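Local coordinates for isoflavone reductase (Medicago sativa, PDB 2GAS), which uses NADPH to reduce achiral isoflavones to chiral isoflavanones on the way to pterocarpan phytoalexins such as (-)-medicarpin, at residues Val176-Asp181 against Thr222-Ile227; Lys72-Val77 against Gly103-Phe108. One frame throughout, in Å; residues are numbered along the deposited sequence.

The two contacts lie on opposite sides of the chain's centre, their own centres about 44 Å apart and their nearest atoms about 30 Å apart, so neither touches the other. Contact 2 belongs to the NADP-binding Rossmann part, where the turn after helix 67-74 meets the connection after helix 92-102. It is the closer to the cofactor site: the side chain of Val77 is about 12 Å from that of Pro10, one of the residues assigned to NADP(+) binding. Contact 1, later in the chain, sets helix 223-234 against a small parallel sheet, away from the annotated sites. Apolar packing dominates contact 1, whereas an asparagine amide organises contact 2.

Contact 1 of 2, residues Val176-Asp181 against Thr222-Ile227; sequences VVILGD and TQNEVI
Gln223, Asn224 and Ile227, in the first turns of helix 223-234, meet strand 175-179 and the loop that follows it in an alpha/beta packing: the helix lies against the two-stranded parallel sheet formed with strand 239-243. The axes of the short segments 176-179 and 223-227 approach to 10.1 Å at 159°, so helix and strand run nearly antiparallel. A capping box starts the helix. Glu225 N donates to Thr222 OG1 (3.0 Å), while Thr222 N returns a 2.8 Å bond to Glu225 OE2, which also forms a salt bridge with Lys185. Gln223 turns CG anti to its own N (chi1 -175°), which lays this methylene obliquely beside Ile178 CG2 at 4.1 Å; a bend at chi2 then takes the amide off to Leu163 O. At Asn224 the amide end approaches that loop, and the side chain touches Tyr242 of strand 239-243. As modelled, Asn224 OD1 lies 3.0 Å from Asp181 O, but the amide is probably turned over, and the pairing stays doubtful. An alanine here removes the amide and would probably leave the Asp181 carbonyl without this polar neighbour and open a gap beside Tyr242. Ile227 completes the contact with its CD1, which meets Val176 tip to tip, 3.8 Å from CG1 and 4.0 Å from CG2 of that valine. The same Ile227 CD1 presses on Ile178 CG1 at 3.5 Å, a close-packed pair of carbons.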
loop_
_atom_site.group_PDB
_atom_site.type_symbol
_atom_site.label_atom_id
_atom_site.label_comp_id
_atom_site.label_asym_id
_atom_site.label_seq_id
_atom_site.Cartn_x
_atom_site.Cartn_y
_atom_site.Cartn_z
ATOM N N VAL A 176 23.232 0.622 13.192
ATOM C CA VAL A 176 21.870 1.057 12.924
ATOM C C VAL A 176 21.446 2.231 13.806
ATOM O O VAL A 176 21.875 2.353 14.956
ATOM C CB VAL A 176 20.871 -0.130 13.114
ATOM C CG1 VAL A 176 20.848 -0.584 14.569
ATOM C CG2 VAL A 176 19.483 0.264 12.656
ATOM N N VAL A 177 20.612 3.100 13.241
ATOM C CA VAL A 177 20.089 4.254 13.961
ATOM C C VAL A 177 18.603 4.021 14.188
ATOM O O VAL A 177 17.868 3.685 13.255
ATOM C CB VAL A 177 20.276 5.565 13.170
ATOM C CG1 VAL A 177 19.422 6.670 13.784
ATOM C CG2 VAL A 177 21.725 5.980 13.195
ATOM N N ILE A 178 18.169 4.193 15.430
ATOM C CA ILE A 178 16.775 3.988 15.787
ATOM C C ILE A 178 16.125 5.319 16.141
ATOM O O ILE A 178 16.695 6.115 16.890
ATOM C CB ILE A 178 16.639 3.031 17.009
ATOM C CG1 ILE A 178 17.292 1.679 16.701
ATOM C CG2 ILE A 178 15.176 2.840 17.373
ATOM C CD1 ILE A 178 18.745 1.592 17.146
ATOM N N LEU A 179 14.945 5.570 15.579
ATOM C CA LEU A 179 14.221 6.793 15.878
ATOM C C LEU A 179 13.426 6.548 17.152
ATOM O O LEU A 179 12.655 5.595 17.237
ATOM C CB LEU A 179 13.277 7.153 14.730
ATOM C CG LEU A 179 13.931 7.217 13.352
ATOM C CD1 LEU A 179 12.896 7.728 12.365
ATOM C CD2 LEU A 179 15.152 8.127 13.367
ATOM N N GLY A 180 13.615 7.406 18.145
ATOM C CA GLY A 180 12.914 7.223 19.401
ATOM C C GLY A 180 13.512 6.054 20.156
ATOM O O GLY A 180 14.630 5.638 19.846
ATOM N N ASP A 181 12.778 5.500 21.119
ATOM C CA ASP A 181 13.324 4.391 21.905
ATOM C C ASP A 181 13.267 3.015 21.250
ATOM O O ASP A 181 13.836 2.054 21.769
ATOM C CB ASP A 181 12.678 4.334 23.299
ATOM C CG ASP A 181 11.222 3.913 23.275
ATOM O OD1 ASP A 181 10.657 3.714 24.372
ATOM O OD2 ASP A 181 10.632 3.780 22.184
ATOM N N THR A 222 8.170 -3.964 17.009
ATOM C CA THR A 222 8.784 -2.674 17.306
ATOM C C THR A 222 10.121 -2.671 16.568
ATOM O O THR A 222 10.602 -3.727 16.153
ATOM C CB THR A 222 9.066 -2.517 18.807
ATOM O OG1 THR A 222 10.075 -3.459 19.200
ATOM C CG2 THR A 222 7.802 -2.770 19.614
ATOM N N GLN A 223 10.736 -1.503 16.404
ATOM C CA GLN A 223 12.014 -1.464 15.705
ATOM C C GLN A 223 13.064 -2.285 16.462
ATOM O O GLN A 223 13.928 -2.921 15.856
ATOM C CB GLN A 223 12.490 -0.019 15.527
ATOM C CG GLN A 223 13.769 0.101 14.707
ATOM C CD GLN A 223 13.580 -0.258 13.240
ATOM O OE1 GLN A 223 12.596 -0.903 12.857
ATOM N NE2 GLN A 223 14.535 0.154 12.411
ATOM N N ASN A 224 12.987 -2.280 17.789
ATOM C CA ASN A 224 13.935 -3.053 18.593
ATOM C C ASN A 224 13.740 -4.540 18.312
ATOM O O ASN A 224 14.707 -5.303 18.259
ATOM C CB ASN A 224 13.729 -2.774 20.088
ATOM C CG ASN A 224 14.312 -1.438 20.522
ATOM O OD1 ASN A 224 13.967 -0.909 21.585
ATOM N ND2 ASN A 224 15.207 -0.892 19.713
ATOM N N GLU A 225 12.485 -4.956 18.145
ATOM C CA GLU A 225 12.182 -6.355 17.854
ATOM C C GLU A 225 12.661 -6.730 16.450
ATOM O O GLU A 225 13.152 -7.835 16.232
ATOM C CB GLU A 225 10.681 -6.609 18.011
ATOM C CG GLU A 225 10.237 -6.621 19.471
ATOM C CD GLU A 225 8.730 -6.641 19.649
ATOM O OE1 GLU A 225 8.268 -7.053 20.735
ATOM O OE2 GLU A 225 8.005 -6.238 18.718
ATOM N N VAL A 226 12.521 -5.806 15.502
ATOM C CA VAL A 226 12.970 -6.040 14.129
ATOM C C VAL A 226 14.490 -6.238 14.127
ATOM O O VAL A 226 15.012 -7.191 13.538
ATOM C CB VAL A 226 12.620 -4.833 13.210
ATOM C CG1 VAL A 226 13.375 -4.934 11.891
ATOM C CG2 VAL A 226 11.114 -4.798 12.943
ATOM N N ILE A 227 15.195 -5.334 14.796
ATOM C CA ILE A 227 16.651 -5.395 14.875
ATOM C C ILE A 227 17.127 -6.682 15.554
ATOM O O ILE A 227 18.082 -7.312 15.101
ATOM C CB ILE A 227 17.203 -4.157 15.624
ATOM C CG1 ILE A 227 16.967 -2.901 14.779
ATOM C CG2 ILE A 227 18.689 -4.330 15.920
ATOM C CD1 ILE A 227 17.288 -1.606 15.494
#

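Contact 2 of 2, residues Lys72-Val77 against Gly103-Phe108; sequences KAIKQV and GNVKKF
Asn104 carries this contact: its side chain reaches across to the backbone of the turn that follows helix 67-74. The setting is the Rossmann fold, in which helix 92-102 links parallel strands 79-82 and 107-109, and Asn104 stands in the connection just beyond that helix, after Gly103 has left it with positive phi. CG lies between the backbone N and carbonyl carbon of Asn104 (chi1 57°), which aims the amide at the neighbouring turn. Asn104 ND2 donates to Ile74 O at 3.1 Å, almost straight (177°) and with the acceptor in the amide plane, though the donor is tilted from the plane of the carbonyl. Ile74 O also takes the 3.2 Å bond from Val77 N that closes the type I turn; the two donors arrive from opposite faces of the carbonyl. Val77 O, 2.7 Å from Asn104 ND2, is a second close oxygen. On the other branch, Asn104 OD1 rests 3.5 Å from Lys75 CA and accepts a hydrogen bond from a water at 3.2 Å, which in turn accepts from Lys75 NZ at 2.9 Å. Apart from these polar contacts, Ile74 and Val105 cross with CG2 against CG2 at only 3.4 Å, a tight methyl contact; Ile99 of helix 92-102 touches both residues. A primary amide thus ties the connection after helix 92-102 to the turn after helix 67-74: its nitrogen serves a carbonyl in the last part of that helix, where the helix dipole would probably make it a somewhat better acceptor, and its oxygen is joined to the Lys75 ammonium group through one water.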
loop_
_atom_site.group_PDB
_atom_site.type_symbol
_atom_site.label_atom_id
_atom_site.label_comp_id
_atom_site.label_asym_id
_atom_site.label_seq_id
_atom_site.Cartn_x
_atom_site.Cartn_y
_atom_site.Cartn_z
ATOM N N LYS A 72 -15.934 3.979 -20.369
ATOM C CA LYS A 72 -16.132 2.776 -21.175
ATOM C C LYS A 72 -15.539 1.532 -20.526
ATOM O O LYS A 72 -16.128 0.452 -20.580
ATOM C CB LYS A 72 -15.520 2.961 -22.568
ATOM C CG LYS A 72 -15.682 1.748 -23.475
ATOM C CD LYS A 72 -15.025 1.967 -24.830
ATOM C CE LYS A 72 -15.184 0.742 -25.725
ATOM N NZ LYS A 72 -14.546 -0.480 -25.147
ATOM N N ALA A 73 -14.371 1.688 -19.909
ATOM C CA ALA A 73 -13.702 0.573 -19.253
ATOM C C ALA A 73 -14.442 0.177 -17.981
ATOM O O ALA A 73 -14.709 -1.000 -17.747
ATOM C CB ALA A 73 -12.263 0.955 -18.918
ATOM N N ILE A 74 -14.775 1.174 -17.169
ATOM C CA ILE A 74 -15.464 0.940 -15.906
ATOM C C ILE A 74 -16.834 0.281 -16.073
ATOM O O ILE A 74 -17.253 -0.513 -15.229
ATOM C CB ILE A 74 -15.599 2.264 -15.118
ATOM C CG1 ILE A 74 -14.206 2.760 -14.717
ATOM C CG2 ILE A 74 -16.468 2.063 -13.890
ATOM C CD1 ILE A 74 -14.195 4.115 -14.034
ATOM N N LYS A 75 -17.529 0.595 -17.162
ATOM C CA LYS A 75 -18.840 -0.000 -17.408
ATOM C C LYS A 75 -18.761 -1.510 -17.616
ATOM O O LYS A 75 -19.766 -2.217 -17.509
ATOM C CB LYS A 75 -19.493 0.637 -18.636
ATOM C CG LYS A 75 -20.149 1.974 -18.379
ATOM C CD LYS A 75 -20.725 2.536 -19.667
ATOM C CE LYS A 75 -21.815 3.546 -19.385
ATOM N NZ LYS A 75 -22.989 2.887 -18.738
ATOM N N GLN A 76 -17.564 -2.009 -17.903
ATOM C CA GLN A 76 -17.381 -3.434 -18.149
ATOM C C GLN A 76 -17.040 -4.261 -16.912
ATOM O O GLN A 76 -16.981 -5.485 -16.988
ATOM C CB GLN A 76 -16.287 -3.638 -19.199
ATOM C CG GLN A 76 -16.592 -3.001 -20.541
ATOM C CD GLN A 76 -15.422 -3.088 -21.501
ATOM O OE1 GLN A 76 -15.031 -4.175 -21.930
ATOM N NE2 GLN A 76 -14.851 -1.939 -21.838
ATOM N N VAL A 77 -16.832 -3.601 -15.777
ATOM C CA VAL A 77 -16.463 -4.307 -14.557
ATOM C C VAL A 77 -17.363 -4.003 -13.363
ATOM O O VAL A 77 -18.288 -3.196 -13.455
ATOM C CB VAL A 77 -15.005 -3.983 -14.173
ATOM C CG1 VAL A 77 -14.073 -4.360 -15.318
ATOM C CG2 VAL A 77 -14.874 -2.494 -13.849
ATOM N N GLY A 103 -22.048 4.311 -13.204
ATOM C CA GLY A 103 -23.132 3.912 -12.320
ATOM C C GLY A 103 -23.256 2.460 -11.901
ATOM O O GLY A 103 -24.104 2.132 -11.079
ATOM N N ASN A 104 -22.413 1.591 -12.443
ATOM C CA ASN A 104 -22.479 0.163 -12.133
ATOM C C ASN A 104 -21.480 -0.341 -11.096
ATOM O O ASN A 104 -21.511 -1.514 -10.728
ATOM C CB ASN A 104 -22.263 -0.634 -13.416
ATOM C CG ASN A 104 -20.949 -0.287 -14.092
ATOM O OD1 ASN A 104 -20.803 0.790 -14.670
ATOM N ND2 ASN A 104 -19.973 -1.190 -14.001
ATOM N N VAL A 105 -20.600 0.529 -10.620
ATOM C CA VAL A 105 -19.567 0.105 -9.671
ATOM C C VAL A 105 -20.079 -0.364 -8.315
ATOM O O VAL A 105 -20.791 0.361 -7.617
ATOM C CB VAL A 105 -18.523 1.225 -9.470
ATOM C CG1 VAL A 105 -17.431 0.766 -8.504
ATOM C CG2 VAL A 105 -17.908 1.589 -10.811
ATOM N N LYS A 106 -19.698 -1.587 -7.950
ATOM C CA LYS A 106 -20.096 -2.182 -6.682
ATOM C C LYS A 106 -19.087 -1.914 -5.570
ATOM O O LYS A 106 -19.411 -2.038 -4.389
ATOM C CB LYS A 106 -20.299 -3.689 -6.857
ATOM C CG LYS A 106 -21.376 -4.009 -7.880
ATOM C CD LYS A 106 -21.608 -5.504 -8.022
ATOM C CE LYS A 106 -22.623 -5.779 -9.119
ATOM N NZ LYS A 106 -22.816 -7.234 -9.351
ATOM N N LYS A 107 -17.867 -1.540 -5.941
ATOM C CA LYS A 107 -16.853 -1.238 -4.934
ATOM C C LYS A 107 -15.647 -0.551 -5.548
ATOM O O LYS A 107 -15.157 -0.966 -6.592
ATOM C CB LYS A 107 -16.413 -2.520 -4.210
ATOM C CG LYS A 107 -15.545 -2.259 -2.983
ATOM C CD LYS A 107 -15.830 -3.252 -1.852
ATOM C CE LYS A 107 -15.370 -4.653 -2.208
ATOM N NZ LYS A 107 -15.641 -5.633 -1.113
ATOM N N PHE A 108 -15.186 0.513 -4.899
ATOM C CA PHE A 108 -14.026 1.261 -5.363
ATOM C C PHE A 108 -12.950 1.281 -4.293
ATOM O O PHE A 108 -13.228 1.600 -3.134
ATOM C CB PHE A 108 -14.417 2.705 -5.713
ATOM C CG PHE A 108 -13.244 3.607 -6.030
ATOM C CD1 PHE A 108 -12.248 3.204 -6.917
ATOM C CD2 PHE A 108 -13.159 4.882 -5.471
ATOM C CE1 PHE A 108 -11.191 4.060 -7.240
ATOM C CE2 PHE A 108 -12.107 5.739 -5.793
ATOM C CZ PHE A 108 -11.128 5.332 -6.672
HETATM O O HOH W 1 -23.363 0.949 -16.591
#